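Local structure of transcriptional regulator (LacI family) (Clostridium acetobutylicum ATCC 824, 3G85) at residues 145-148 / 149-153. The protein probably acts as a DNA-binding transcription factor of the LacI family, recognising a cis-regulatory region of its target genes. Residues are numbered along the deposited sequence; the frame is centred on the assembly and turned at random.
Sequences RNKG and FIETC
Gly148 and Thr152 meet through two bonds to one carbonyl oxygen, one turn apart on helix 140-155, the crossover helix of the beta-alpha-beta unit that runs from strand 131-134 to strand 165-167 in the periplasmic-binding-protein-like fold. The backbone bonds are the i to i+4 set of an alpha-helix: Phe149 N to Arg145 O, Ile150 N to Asn146 O at 2.9 Å, Glu151 N to Lys147 O, and Thr152 N to Gly148 O. The second of these is nearly straight, with an N-H...O angle of 171°. Thr152 N lies 3.2 Å from Gly148 O and well above the carbonyl plane, and the same oxygen also accepts from the threonine hydroxyl.

Side-chain carbons of the second turn rest on carbonyl oxygens of the first. Ile150 lays CG1 against Asn146 O at 3.2 Å; this branch stands beside its own backbone N (chi1 -63°), which turns it back toward the preceding turn. Glu151 brings CB and CG alongside Lys147 O, and its chain then runs on extended, so that OE2 passes 4.0 Å from Lys147 CB. The two charged ends do not pair: Lys147 NZ stays 6.3 Å from Glu151 OE2, a separation at which any attraction is probably modest, while OE1 is hydrogen-bonded to Tyr112 of helix 111-124.

On the buried side, the Phe149 ring stacks with Phe193 of strand 191-194, and Cys153 SG sits 3.6 Å above one ring face, displaced toward the rim. Arg145 reaches away from the next turn to hydrogen-bond Asn111 and a bound glycerol that probably came from the crystallisation liquor. Thr152 packs against Glu116, Ser119 and Leu120, and its OG1, held beside the backbone N (chi1 -56°), donates in the carbonyl plane to Gly148 O at a short 2.5 Å.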
loop_
_atom_site.group_PDB
_atom_site.type_symbol
_atom_site.label_atom_id
_atom_site.label_comp_id
_atom_site.label_asym_id
_atom_site.label_seq_id
_atom_site.Cartn_x
_atom_site.Cartn_y
_atom_site.Cartn_z
ATOM N N ARG A 145 7.000 -2.133 -5.892
ATOM C CA ARG A 145 5.981 -3.133 -6.243
ATOM C C ARG A 145 5.898 -3.278 -7.762
ATOM O O ARG A 145 5.773 -4.394 -8.310
ATOM C CB ARG A 145 4.591 -2.781 -5.647
ATOM C CG ARG A 145 4.504 -3.068 -4.163
ATOM C CD ARG A 145 3.086 -2.968 -3.575
ATOM N NE ARG A 145 2.424 -1.661 -3.577
ATOM C CZ ARG A 145 2.506 -0.728 -2.620
ATOM N NH1 ARG A 145 3.277 -0.891 -1.561
ATOM N NH2 ARG A 145 1.806 0.392 -2.737
ATOM N N ASN A 146 5.958 -2.143 -8.449
ATOM C CA ASN A 146 5.907 -2.177 -9.914
ATOM C C ASN A 146 7.119 -2.874 -10.516
ATOM O O ASN A 146 6.974 -3.712 -11.421
ATOM C CB ASN A 146 5.796 -0.773 -10.481
ATOM C CG ASN A 146 4.505 -0.092 -10.083
ATOM O OD1 ASN A 146 3.526 -0.743 -9.739
ATOM N ND2 ASN A 146 4.506 1.244 -10.124
ATOM N N LYS A 147 8.288 -2.518 -9.997
ATOM C CA LYS A 147 9.563 -3.095 -10.424
ATOM C C LYS A 147 9.555 -4.594 -10.195
ATOM O O LYS A 147 9.974 -5.358 -11.070
ATOM C CB LYS A 147 10.743 -2.471 -9.672
ATOM C CG LYS A 147 10.948 -0.963 -9.905
ATOM C CD LYS A 147 12.253 -0.506 -9.237
ATOM C CE LYS A 147 12.626 0.909 -9.655
ATOM N NZ LYS A 147 13.180 1.575 -8.434
ATOM N N GLY A 148 9.038 -5.022 -9.039
ATOM C CA GLY A 148 8.906 -6.452 -8.752
ATOM C C GLY A 148 8.079 -7.179 -9.815
ATOM O O GLY A 148 8.453 -8.281 -10.251
ATOM N N PHE A 149 6.968 -6.580 -10.229
ATOM C CA PHE A 149 6.123 -7.169 -11.263
ATOM C C PHE A 149 6.832 -7.190 -12.635
ATOM O O PHE A 149 6.910 -8.230 -13.281
ATOM C CB PHE A 149 4.769 -6.434 -11.401
ATOM C CG PHE A 149 3.857 -7.055 -12.425
ATOM C CD1 PHE A 149 3.196 -8.237 -12.132
ATOM C CD2 PHE A 149 3.683 -6.474 -13.700
ATOM C CE1 PHE A 149 2.343 -8.840 -13.052
ATOM C CE2 PHE A 149 2.850 -7.087 -14.666
ATOM C CZ PHE A 149 2.192 -8.276 -14.358
ATOM N N ILE A 150 7.317 -6.029 -13.053
ATOM C CA ILE A 150 7.903 -5.822 -14.378
ATOM C C ILE A 150 9.164 -6.683 -14.589
ATOM O O ILE A 150 9.255 -7.418 -15.575
ATOM C CB ILE A 150 8.211 -4.307 -14.607
ATOM C CG1 ILE A 150 6.923 -3.473 -14.597
ATOM C CG2 ILE A 150 8.987 -4.063 -15.908
ATOM C CD1 ILE A 150 5.834 -4.073 -15.414
ATOM N N GLU A 151 10.106 -6.586 -13.655
ATOM C CA GLU A 151 11.342 -7.376 -13.686
ATOM C C GLU A 151 11.089 -8.877 -13.642
ATOM O O GLU A 151 11.776 -9.648 -14.318
ATOM C CB GLU A 151 12.303 -6.958 -12.573
ATOM C CG GLU A 151 12.871 -5.527 -12.771
ATOM C CD GLU A 151 13.784 -5.017 -11.653
ATOM O OE1 GLU A 151 14.282 -5.807 -10.814
ATOM O OE2 GLU A 151 14.024 -3.778 -11.634
ATOM N N THR A 152 10.109 -9.298 -12.840
ATOM C CA THR A 152 9.775 -10.699 -12.744
ATOM C C THR A 152 9.137 -11.177 -14.036
ATOM O O THR A 152 9.337 -12.331 -14.450
ATOM C CB THR A 152 8.898 -11.002 -11.491
ATOM O OG1 THR A 152 9.589 -10.539 -10.306
ATOM C CG2 THR A 152 8.601 -12.488 -11.371
ATOM N N CYS A 153 8.375 -10.305 -14.685
ATOM C CA CYS A 153 7.783 -10.681 -15.962
ATOM C C CYS A 153 8.897 -10.922 -16.982
ATOM O O CYS A 153 8.877 -11.937 -17.670
ATOM C CB CYS A 153 6.822 -9.619 -16.474
ATOM S SG CYS A 153 5.211 -9.701 -15.671
#